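PDB 5C3U: L-serine ammonia-lyase from Rhizomucor miehei CAU432, which belongs to the pyridoxal-phosphate-dependent enzymes and carries pyridoxal-5'-phosphate between two alpha/beta parts of its chain. Local coordinates for residues Pro79-Val82 and Leu83-Tyr87; Gln110-Thr114 and Asp115-Leu119; Arg54-Gly57 and Ala58-Gln62. All coordinates share one frame; numbering follows the deposited sequence.

Contact 1. Residues Pro79-Val82 and Leu83-Tyr87; sequences PNTV and LAVSY. With PLP (pyridoxal-5'-phosphate), chain B.
L83 folds back onto P79 one turn below it in the helix. L83 N donates to P79 O at 3.2 Å. The leucine side chain leans over the same oxygen, with L83 CG 3.3 Å from P79 O and CD1 also near it. The first torsion of L83 (chi1 -72°) sets CG beside its own backbone N, which is what brings the branch over the carbonyl. V85 repeats the pattern on T81. V85 N reaches T81 O at 2.9 Å, and V85 CG2 lies 3.3 Å from that oxygen. S86 N to V82 O continues the ladder at 2.9 Å. This is the tight part, and every residue from P79 to S86 is buried. V82 and L83 face helix 106-114, while V85 rests on strand 72-75. Y87 behaves differently. Its ring swings away from the first turn and is partly exposed.

N80 also turns outward, but into the ligand pocket. N80 ND2 donates to O3 of pyridoxal-5'-phosphate at 3.1 Å, with a bent N-H...O angle of 137°. The same nitrogen hydrogen-bonds to E279 OE2, and N80 OD1 accepts from S315 N. The amide is therefore gripped at both ends, which should fix its rotation. A84 N closes the turn on N80 O at 3.1 Å. These are the first turns of helix 79-92, in the beta-alpha-beta unit 72-75, 79-92, 95-100. An asparagine at the start of this helix, bonded to O3, is characteristic of the pyridoxal-5'-phosphate site in fold-type II enzymes.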
ATOM      1  N   PRO A  79      -6.984  -4.122  -6.330  1.00 23.42           N
ATOM      2  CA  PRO A  79      -6.280  -4.305  -7.615  1.00 22.46           C
ATOM      3  C   PRO A  79      -4.839  -4.782  -7.433  1.00 22.60           C
ATOM      4  O   PRO A  79      -4.361  -5.656  -8.185  1.00 23.69           O
ATOM      5  CB  PRO A  79      -6.316  -2.905  -8.241  1.00 23.32           C
ATOM      6  CG  PRO A  79      -6.608  -1.969  -7.110  1.00 22.61           C
ATOM      7  CD  PRO A  79      -7.477  -2.740  -6.162  1.00 25.21           C
ATOM      8  N   ASN A  80      -4.133  -4.223  -6.460  1.00 21.51           N
ATOM      9  CA  ASN A  80      -2.732  -4.610  -6.340  1.00 21.86           C
ATOM     10  C   ASN A  80      -2.553  -5.949  -5.672  1.00 21.87           C
ATOM     11  O   ASN A  80      -1.560  -6.638  -5.933  1.00 22.11           O
ATOM     12  CB  ASN A  80      -1.938  -3.504  -5.696  1.00 21.00           C
ATOM     13  CG  ASN A  80      -2.065  -2.223  -6.494  1.00 22.83           C
ATOM     14  OD1 ASN A  80      -1.807  -2.233  -7.716  1.00 23.49           O
ATOM     15  ND2 ASN A  80      -2.514  -1.147  -5.859  1.00 22.44           N
ATOM     16  N   THR A  81      -3.511  -6.316  -4.824  1.00 21.27           N
ATOM     17  CA  THR A  81      -3.482  -7.645  -4.217  1.00 21.76           C
ATOM     18  C   THR A  81      -3.663  -8.716  -5.288  1.00 21.78           C
ATOM     19  O   THR A  81      -2.872  -9.664  -5.344  1.00 23.30           O
ATOM     20  CB  THR A  81      -4.539  -7.782  -3.125  1.00 21.99           C
ATOM     21  OG1 THR A  81      -4.432  -6.629  -2.286  1.00 24.99           O
ATOM     22  CG2 THR A  81      -4.284  -9.060  -2.287  1.00 21.27           C
ATOM     23  N   VAL A  82      -4.655  -8.550  -6.166  1.00 20.65           N
ATOM     24  CA  VAL A  82      -4.909  -9.594  -7.158  1.00 21.70           C
ATOM     25  C   VAL A  82      -3.735  -9.692  -8.103  1.00 21.21           C
ATOM     26  O   VAL A  82      -3.362 -10.788  -8.489  1.00 22.80           O
ATOM     27  CB  VAL A  82      -6.270  -9.498  -7.912  1.00 21.72           C
ATOM     28  CG1 VAL A  82      -7.422  -9.585  -6.903  1.00 21.89           C
ATOM     29  CG2 VAL A  82      -6.387  -8.246  -8.799  1.00 21.71           C
ATOM     30  N   LEU A  83      -3.110  -8.561  -8.424  1.00 21.04           N
ATOM     31  CA  LEU A  83      -1.936  -8.616  -9.327  1.00 19.07           C
ATOM     32  C   LEU A  83      -0.757  -9.377  -8.687  1.00 20.62           C
ATOM     33  O   LEU A  83      -0.039 -10.127  -9.371  1.00 20.29           O
ATOM     34  CB  LEU A  83      -1.522  -7.206  -9.760  1.00 19.98           C
ATOM     35  CG  LEU A  83      -2.509  -6.587 -10.752  1.00 20.85           C
ATOM     36  CD1 LEU A  83      -2.307  -5.074 -10.816  1.00 23.69           C
ATOM     37  CD2 LEU A  83      -2.276  -7.207 -12.129  1.00 20.31           C
ATOM     38  N   ALA A  84      -0.542  -9.157  -7.386  1.00 19.98           N
ATOM     39  CA  ALA A  84       0.528  -9.802  -6.647  1.00 19.94           C
ATOM     40  C   ALA A  84       0.251 -11.295  -6.549  1.00 21.00           C
ATOM     41  O   ALA A  84       1.157 -12.106  -6.759  1.00 21.23           O
ATOM     42  CB  ALA A  84       0.676  -9.200  -5.245  1.00 20.29           C
ATOM     43  N   VAL A  85      -0.997 -11.653  -6.268  1.00 20.21           N
ATOM     44  CA  VAL A  85      -1.376 -13.076  -6.168  1.00 20.51           C
ATOM     45  C   VAL A  85      -1.150 -13.752  -7.537  1.00 22.27           C
ATOM     46  O   VAL A  85      -0.575 -14.851  -7.608  1.00 21.90           O
ATOM     47  CB  VAL A  85      -2.820 -13.239  -5.690  1.00 23.67           C
ATOM     48  CG1 VAL A  85      -3.290 -14.695  -5.800  1.00 24.04           C
ATOM     49  CG2 VAL A  85      -2.919 -12.779  -4.232  1.00 21.86           C
ATOM     50  N   SER A  86      -1.608 -13.096  -8.604  1.00 22.65           N
ATOM     51  CA  SER A  86      -1.443 -13.645  -9.980  1.00 22.96           C
ATOM     52  C   SER A  86       0.031 -13.902 -10.302  1.00 24.09           C
ATOM     53  O   SER A  86       0.416 -15.004 -10.765  1.00 22.69           O
ATOM     54  CB  SER A  86      -2.120 -12.716 -11.003  1.00 25.71           C
ATOM     55  OG  SER A  86      -2.118 -13.267 -12.309  1.00 29.22           O
ATOM     56  N   TYR A  87       0.866 -12.908 -10.021  1.00 22.02           N
ATOM     57  CA  TYR A  87       2.306 -13.036 -10.205  1.00 23.43           C
ATOM     58  C   TYR A  87       2.907 -14.170  -9.379  1.00 22.89           C
ATOM     59  O   TYR A  87       3.659 -14.985  -9.902  1.00 23.27           O
ATOM     60  CB  TYR A  87       3.009 -11.718  -9.909  1.00 24.54           C
ATOM     61  CG  TYR A  87       4.499 -11.832  -9.983  1.00 25.54           C
ATOM     62  CD1 TYR A  87       5.244 -12.139  -8.853  1.00 26.67           C
ATOM     63  CD2 TYR A  87       5.166 -11.701 -11.203  1.00 28.55           C
ATOM     64  CE1 TYR A  87       6.620 -12.255  -8.911  1.00 28.34           C
ATOM     65  CE2 TYR A  87       6.551 -11.836 -11.272  1.00 28.91           C
ATOM     66  CZ  TYR A  87       7.267 -12.107 -10.132  1.00 31.02           C
ATOM     67  OH  TYR A  87       8.637 -12.243 -10.172  1.00 34.17           O
TER
HETATM   68  N1  PLP B 401      -0.848   1.799  -1.446  1.00 26.72           N
HETATM   69  C2  PLP B 401      -0.985   0.859  -2.397  1.00 26.55           C
HETATM   70  C2A PLP B 401      -0.749   1.159  -3.858  1.00 26.39           C
HETATM   71  C3  PLP B 401      -1.390  -0.493  -2.006  1.00 26.84           C
HETATM   72  O3  PLP B 401      -1.534  -1.474  -2.952  1.00 28.00           O
HETATM   73  C4  PLP B 401      -1.593  -0.742  -0.562  1.00 27.32           C
HETATM   74  C4A PLP B 401      -1.967  -2.091  -0.108  1.00 27.96           C
HETATM   75  C5  PLP B 401      -1.415   0.373   0.403  1.00 28.88           C
HETATM   76  C6  PLP B 401      -1.033   1.613  -0.119  1.00 27.81           C
HETATM   77  C5A PLP B 401      -1.618   0.194   1.909  1.00 29.08           C
HETATM   78  O4P PLP B 401      -2.465  -0.928   2.122  1.00 29.63           O
HETATM   79  P   PLP B 401      -2.838  -1.647   3.526  1.00 24.57           P
HETATM   80  O1P PLP B 401      -1.789  -2.661   3.821  1.00 26.22           O
HETATM   81  O2P PLP B 401      -3.009  -0.567   4.609  1.00 25.29           O
HETATM   82  O3P PLP B 401      -4.149  -2.227   3.127  1.00 26.21           O

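Contact 2. Residues Gln110-Thr114 and Asp115-Leu119; sequences QSIRT and DGSHL
G116 N donates to R113 O at 2.9 Å, and S117 N donates to I112 O at 3.2 Å. Together they form a Schellman motif, which ends helix 106-114. G116 makes the turn with a positive phi of 91°. Its N-H meets R113 O from above the carbonyl plane, whereas S117 N comes to I112 O nearly head-on. D115 N adds the preceding bond, to S111 O at 3.1 Å.

The carboxylate of D115 lies back over the same turn. With chi1 at -79°, its CG sits beside the backbone N and close to S111 O. A water joins the two groups, donating to S111 O and to D115 OD1. D115 OD1 also forms a salt bridge with R90, and D115 OD2 is hydrogen-bonded to S86 OG. These partners probably favour the charged form and ease the approach of the carboxylate to the carbonyl. On the exposed side, T114 OG1 donates to Q110 O at 2.9 Å. T114 N reaches that oxygen from the opposite face of its plane.

Packing takes over as the chain enters strand 118-121, completing the beta-alpha-beta unit that starts at strand 95-100. L119 points back at the helix with its two methyls divided. CD2 lies beside the R113 side chain, 4.1 Å from R113 NE. CD1 meets I112 on the inner side, and these two side chains cross at about a right angle. The closest apolar approach is at the turn itself, where S117 CB presses on I112 CG2 at 3.5 Å, tighter than usual van der Waals contact.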
ATOM      1  N   GLN A 110      -5.535  -7.965 -18.487  1.00 31.65           N
ATOM      2  CA  GLN A 110      -4.601  -8.624 -19.403  1.00 35.12           C
ATOM      3  C   GLN A 110      -3.425  -9.241 -18.647  1.00 32.45           C
ATOM      4  O   GLN A 110      -2.974 -10.334 -18.986  1.00 34.86           O
ATOM      5  CB  GLN A 110      -4.075  -7.653 -20.459  1.00 38.78           C
ATOM      6  CG  GLN A 110      -3.132  -8.307 -21.465  1.00 43.66           C
ATOM      7  CD  GLN A 110      -3.793  -9.441 -22.238  1.00 49.35           C
ATOM      8  OE1 GLN A 110      -4.609  -9.209 -23.133  1.00 55.12           O
ATOM      9  NE2 GLN A 110      -3.438 -10.675 -21.898  1.00 51.49           N
ATOM     10  N   SER A 111      -2.928  -8.528 -17.634  1.00 31.62           N
ATOM     11  CA  SER A 111      -1.803  -9.025 -16.845  1.00 32.20           C
ATOM     12  C   SER A 111      -2.167 -10.313 -16.153  1.00 31.09           C
ATOM     13  O   SER A 111      -1.354 -11.245 -16.103  1.00 30.30           O
ATOM     14  CB  SER A 111      -1.361  -8.012 -15.790  1.00 32.88           C
ATOM     15  OG  SER A 111      -0.739  -6.913 -16.405  1.00 35.76           O
ATOM     16  N   ILE A 112      -3.381 -10.348 -15.592  1.00 29.03           N
ATOM     17  CA  ILE A 112      -3.855 -11.521 -14.874  1.00 28.30           C
ATOM     18  C   ILE A 112      -4.032 -12.721 -15.808  1.00 30.04           C
ATOM     19  O   ILE A 112      -3.655 -13.841 -15.472  1.00 27.90           O
ATOM     20  CB  ILE A 112      -5.149 -11.215 -14.097  1.00 26.83           C
ATOM     21  CG1 ILE A 112      -4.881 -10.130 -13.046  1.00 27.34           C
ATOM     22  CG2 ILE A 112      -5.704 -12.482 -13.449  1.00 27.19           C
ATOM     23  CD1 ILE A 112      -6.139  -9.491 -12.515  1.00 26.51           C
ATOM     24  N   ARG A 113      -4.592 -12.482 -16.989  1.00 30.90           N
ATOM     25  CA  ARG A 113      -4.713 -13.543 -18.007  1.00 33.15           C
ATOM     26  C   ARG A 113      -3.357 -14.041 -18.495  1.00 32.37           C
ATOM     27  O   ARG A 113      -3.143 -15.245 -18.610  1.00 32.38           O
ATOM     28  CB  ARG A 113      -5.517 -13.068 -19.210  1.00 33.92           C
ATOM     29  CG  ARG A 113      -7.004 -12.904 -18.971  1.00 39.28           C
ATOM     30  CD  ARG A 113      -7.685 -12.558 -20.293  1.00 41.95           C
ATOM     31  NE  ARG A 113      -8.840 -11.683 -20.102  1.00 49.64           N
ATOM     32  CZ  ARG A 113      -8.859 -10.375 -20.362  1.00 51.62           C
ATOM     33  NH1 ARG A 113      -9.963  -9.677 -20.138  1.00 54.31           N
ATOM     34  NH2 ARG A 113      -7.782  -9.759 -20.848  1.00 54.06           N
ATOM     35  N   THR A 114      -2.445 -13.117 -18.767  1.00 31.97           N
ATOM     36  CA  THR A 114      -1.097 -13.480 -19.213  1.00 31.46           C
ATOM     37  C   THR A 114      -0.367 -14.365 -18.196  1.00 30.84           C
ATOM     38  O   THR A 114       0.394 -15.246 -18.575  1.00 29.03           O
ATOM     39  CB  THR A 114      -0.274 -12.223 -19.532  1.00 35.21           C
ATOM     40  OG1 THR A 114      -0.873 -11.549 -20.649  1.00 33.14           O
ATOM     41  CG2 THR A 114       1.202 -12.564 -19.833  1.00 34.13           C
ATOM     42  N   ASP A 115      -0.621 -14.142 -16.903  1.00 29.43           N
ATOM     43  CA  ASP A 115      -0.024 -14.934 -15.837  1.00 31.75           C
ATOM     44  C   ASP A 115      -0.567 -16.363 -15.829  1.00 31.32           C
ATOM     45  O   ASP A 115       0.007 -17.247 -15.201  1.00 33.45           O
ATOM     46  CB  ASP A 115      -0.347 -14.298 -14.469  1.00 33.67           C
ATOM     47  CG  ASP A 115       0.532 -13.097 -14.141  1.00 39.29           C
ATOM     48  OD1 ASP A 115       1.636 -12.985 -14.709  1.00 42.77           O
ATOM     49  OD2 ASP A 115       0.127 -12.268 -13.283  1.00 40.57           O
ATOM     50  N   GLY A 116      -1.691 -16.571 -16.503  1.00 29.46           N
ATOM     51  CA  GLY A 116      -2.352 -17.874 -16.529  1.00 30.72           C
ATOM     52  C   GLY A 116      -3.391 -18.079 -15.433  1.00 30.90           C
ATOM     53  O   GLY A 116      -3.877 -19.207 -15.227  1.00 29.08           O
ATOM     54  N   SER A 117      -3.739 -17.001 -14.725  1.00 29.76           N
ATOM     55  CA  SER A 117      -4.791 -17.069 -13.716  1.00 29.07           C
ATOM     56  C   SER A 117      -6.153 -17.234 -14.364  1.00 29.81           C
ATOM     57  O   SER A 117      -6.346 -16.853 -15.515  1.00 32.00           O
ATOM     58  CB  SER A 117      -4.828 -15.795 -12.878  1.00 28.80           C
ATOM     59  OG  SER A 117      -3.590 -15.547 -12.264  1.00 29.89           O
ATOM     60  N   HIS A 118      -7.094 -17.783 -13.613  1.00 28.16           N
ATOM     61  CA  HIS A 118      -8.494 -17.797 -14.028  1.00 30.98           C
ATOM     62  C   HIS A 118      -9.190 -16.557 -13.564  1.00 31.66           C
ATOM     63  O   HIS A 118      -9.364 -16.334 -12.364  1.00 32.26           O
ATOM     64  CB  HIS A 118      -9.161 -19.085 -13.569  1.00 34.87           C
ATOM     65  CG  HIS A 118      -8.426 -20.310 -14.048  1.00 38.55           C
ATOM     66  ND1 HIS A 118      -7.591 -21.013 -13.259  1.00 42.14           N
ATOM     67  CD2 HIS A 118      -8.365 -20.902 -15.312  1.00 42.26           C
ATOM     68  CE1 HIS A 118      -7.047 -22.027 -13.969  1.00 42.77           C
ATOM     69  NE2 HIS A 118      -7.523 -21.958 -15.225  1.00 43.19           N
ATOM     70  N   LEU A 119      -9.577 -15.725 -14.528  1.00 30.80           N
ATOM     71  CA  LEU A 119     -10.143 -14.422 -14.230  1.00 30.69           C
ATOM     72  C   LEU A 119     -11.659 -14.429 -14.321  1.00 30.30           C
ATOM     73  O   LEU A 119     -12.226 -14.871 -15.312  1.00 29.72           O
ATOM     74  CB  LEU A 119      -9.562 -13.371 -15.182  1.00 32.66           C
ATOM     75  CG  LEU A 119     -10.048 -11.927 -15.038  1.00 33.31           C
ATOM     76  CD1 LEU A 119      -9.695 -11.392 -13.651  1.00 32.85           C
ATOM     77  CD2 LEU A 119      -9.421 -11.081 -16.132  1.00 35.61           C
TER
HETATM   78  O   HOH W   1       1.482 -10.682 -16.391  1.00 40.25           O

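Contact 3. Residues Arg54-Gly57 and Ala58-Gln62; sequences RGIG and AFCYQ
I56 and C60 meet through two torsions that turn their side chains along the helix. In I56, chi1 of -56° puts CG1 beside the backbone N and sends CG2 anti to that N, on the side of the next turn. In C60, chi1 of -70° holds SG beside its own N, facing back down the helix. I56 CG2 and C60 SG come to 4.0 Å, an ordinary apolar touch. The backbone beneath is hydrogen-bonded. C60 N donates to I56 O at 2.9 Å.

The neighbouring rungs are F59 N to G55 O and A58 N to R54 O, both 3.1 Å. A58 CB sits over this turn, 3.5 Å from R54 O. Further on, Y61 N bonds G57 O at 3.0 Å. Y61 CB presses on the same oxygen at 3.2 Å, while the ring leads away to a partly exposed place.

These turns belong to helix 52-67. It follows strand 37-42 of the mixed sheet and precedes strand 72-75 of the four-stranded parallel sheet, and so carries the chain from one alpha/beta part to the other. I56 packs on helix 79-92, where it touches T81, A84 and V85, and C60 meets C88 there. The side chain of I56 is about 7 Å from pyridoxal-5'-phosphate.

F59 turns off the helix with chi1 at 180°, and its ring meets H149 edge-to-face. R54 is buried, with polar partners round its guanidinium. Its NE forms a salt bridge with E43, and its NH2 forms another with E162 and also hydrogen-bonds to T158 OG1. NH1 makes a weak hydrogen bond to T22.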
ATOM      1  N   ARG A  54       5.629  -7.486  -1.297  1.00 23.87           N
ATOM      2  CA  ARG A  54       6.295  -7.866  -0.034  1.00 23.46           C
ATOM      3  C   ARG A  54       5.364  -8.711   0.835  1.00 23.13           C
ATOM      4  O   ARG A  54       5.678  -9.873   1.155  1.00 24.06           O
ATOM      5  CB  ARG A  54       6.760  -6.636   0.769  1.00 23.58           C
ATOM      6  CG  ARG A  54       7.815  -5.799   0.056  1.00 25.10           C
ATOM      7  CD  ARG A  54       8.261  -4.634   0.922  1.00 25.68           C
ATOM      8  NE  ARG A  54       9.200  -3.790   0.194  1.00 27.84           N
ATOM      9  CZ  ARG A  54      10.521  -3.930   0.221  1.00 26.15           C
ATOM     10  NH1 ARG A  54      11.263  -3.096  -0.497  1.00 25.25           N
ATOM     11  NH2 ARG A  54      11.103  -4.882   0.963  1.00 24.58           N
ATOM     12  N   GLY A  55       4.242  -8.115   1.256  1.00 22.78           N
ATOM     13  CA  GLY A  55       3.295  -8.800   2.141  1.00 22.91           C
ATOM     14  C   GLY A  55       2.683 -10.022   1.499  1.00 23.15           C
ATOM     15  O   GLY A  55       2.669 -11.121   2.090  1.00 23.45           O
ATOM     16  N   ILE A  56       2.155  -9.834   0.279  1.00 23.77           N
ATOM     17  CA  ILE A  56       1.427 -10.904  -0.413  1.00 25.14           C
ATOM     18  C   ILE A  56       2.388 -12.007  -0.841  1.00 24.65           C
ATOM     19  O   ILE A  56       2.063 -13.193  -0.718  1.00 24.41           O
ATOM     20  CB  ILE A  56       0.566 -10.369  -1.580  1.00 24.95           C
ATOM     21  CG1 ILE A  56      -0.397  -9.286  -1.071  1.00 28.59           C
ATOM     22  CG2 ILE A  56      -0.155 -11.503  -2.316  1.00 28.81           C
ATOM     23  CD1 ILE A  56      -1.324  -9.748   0.039  1.00 29.04           C
ATOM     24  N   GLY A  57       3.585 -11.617  -1.286  1.00 24.86           N
ATOM     25  CA  GLY A  57       4.679 -12.553  -1.588  1.00 24.64           C
ATOM     26  C   GLY A  57       4.989 -13.480  -0.427  1.00 24.79           C
ATOM     27  O   GLY A  57       5.121 -14.684  -0.614  1.00 25.90           O
ATOM     28  N   ALA A  58       5.067 -12.920   0.785  1.00 24.12           N
ATOM     29  CA  ALA A  58       5.374 -13.708   1.968  1.00 23.24           C
ATOM     30  C   ALA A  58       4.269 -14.708   2.289  1.00 23.66           C
ATOM     31  O   ALA A  58       4.554 -15.858   2.662  1.00 23.22           O
ATOM     32  CB  ALA A  58       5.591 -12.788   3.158  1.00 23.98           C
ATOM     33  N   PHE A  59       3.010 -14.249   2.202  1.00 22.99           N
ATOM     34  CA  PHE A  59       1.851 -15.095   2.458  1.00 23.03           C
ATOM     35  C   PHE A  59       1.821 -16.257   1.456  1.00 24.72           C
ATOM     36  O   PHE A  59       1.684 -17.435   1.857  1.00 23.71           O
ATOM     37  CB  PHE A  59       0.571 -14.264   2.366  1.00 23.85           C
ATOM     38  CG  PHE A  59      -0.691 -15.049   2.614  1.00 25.25           C
ATOM     39  CD1 PHE A  59      -1.288 -15.055   3.873  1.00 25.88           C
ATOM     40  CD2 PHE A  59      -1.294 -15.750   1.588  1.00 24.46           C
ATOM     41  CE1 PHE A  59      -2.475 -15.770   4.086  1.00 26.00           C
ATOM     42  CE2 PHE A  59      -2.466 -16.479   1.794  1.00 24.11           C
ATOM     43  CZ  PHE A  59      -3.051 -16.478   3.054  1.00 26.31           C
ATOM     44  N   CYS A  60       1.951 -15.923   0.174  1.00 21.82           N
ATOM     45  CA  CYS A  60       1.863 -16.945  -0.879  1.00 24.18           C
ATOM     46  C   CYS A  60       2.982 -17.983  -0.811  1.00 23.86           C
ATOM     47  O   CYS A  60       2.728 -19.202  -0.951  1.00 24.06           O
ATOM     48  CB  CYS A  60       1.808 -16.306  -2.249  1.00 24.49           C
ATOM     49  SG  CYS A  60       0.249 -15.454  -2.547  1.00 28.38           S
ATOM     50  N   TYR A  61       4.206 -17.499  -0.574  1.00 23.27           N
ATOM     51  CA  TYR A  61       5.390 -18.354  -0.428  1.00 25.16           C
ATOM     52  C   TYR A  61       5.204 -19.357   0.706  1.00 24.72           C
ATOM     53  O   TYR A  61       5.399 -20.558   0.518  1.00 24.94           O
ATOM     54  CB  TYR A  61       6.656 -17.504  -0.220  1.00 26.84           C
ATOM     55  CG  TYR A  61       7.940 -18.306  -0.341  1.00 29.78           C
ATOM     56  CD1 TYR A  61       8.525 -18.905   0.778  1.00 33.53           C
ATOM     57  CD2 TYR A  61       8.517 -18.528  -1.586  1.00 33.98           C
ATOM     58  CE1 TYR A  61       9.672 -19.678   0.653  1.00 34.81           C
ATOM     59  CE2 TYR A  61       9.670 -19.284  -1.723  1.00 37.45           C
ATOM     60  CZ  TYR A  61      10.246 -19.852  -0.607  1.00 38.48           C
ATOM     61  OH  TYR A  61      11.402 -20.589  -0.769  1.00 42.97           O
ATOM     62  N   GLN A  62       4.792 -18.864   1.877  1.00 22.65           N
ATOM     63  CA  GLN A  62       4.543 -19.700   3.026  1.00 24.24           C
ATOM     64  C   GLN A  62       3.393 -20.681   2.806  1.00 23.59           C
ATOM     65  O   GLN A  62       3.470 -21.846   3.249  1.00 23.94           O
ATOM     66  CB  GLN A  62       4.321 -18.848   4.290  1.00 25.93           C
ATOM     67  CG  GLN A  62       4.304 -19.660   5.588  1.00 31.89           C
ATOM     68  CD  GLN A  62       5.511 -20.584   5.732  1.00 32.35           C
ATOM     69  OE1 GLN A  62       6.654 -20.145   5.683  1.00 37.44           O
ATOM     70  NE2 GLN A  62       5.255 -21.867   5.923  1.00 34.90           N
TER

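How the contacts relate
Contacts 1 and 3 are both buried single-helix turns, on helices 79-92 and 52-67. They pack on each other through methyls. Contact 2 lies farther from the chain centre, and much of it is at the surface. It caps a helix and starts a strand, so loop bonds, a water and a charged group do most of its work. Contact 1 is the middle member. It touches contact 2 through a polar join, S86 OG to S117 OG at 2.7 Å, a probable hydrogen bond, and contact 3 through apolar groups. Contacts 2 and 3 do not meet. Of the three, contact 1 alone holds a residue of the ligand pocket that bonds the cofactor.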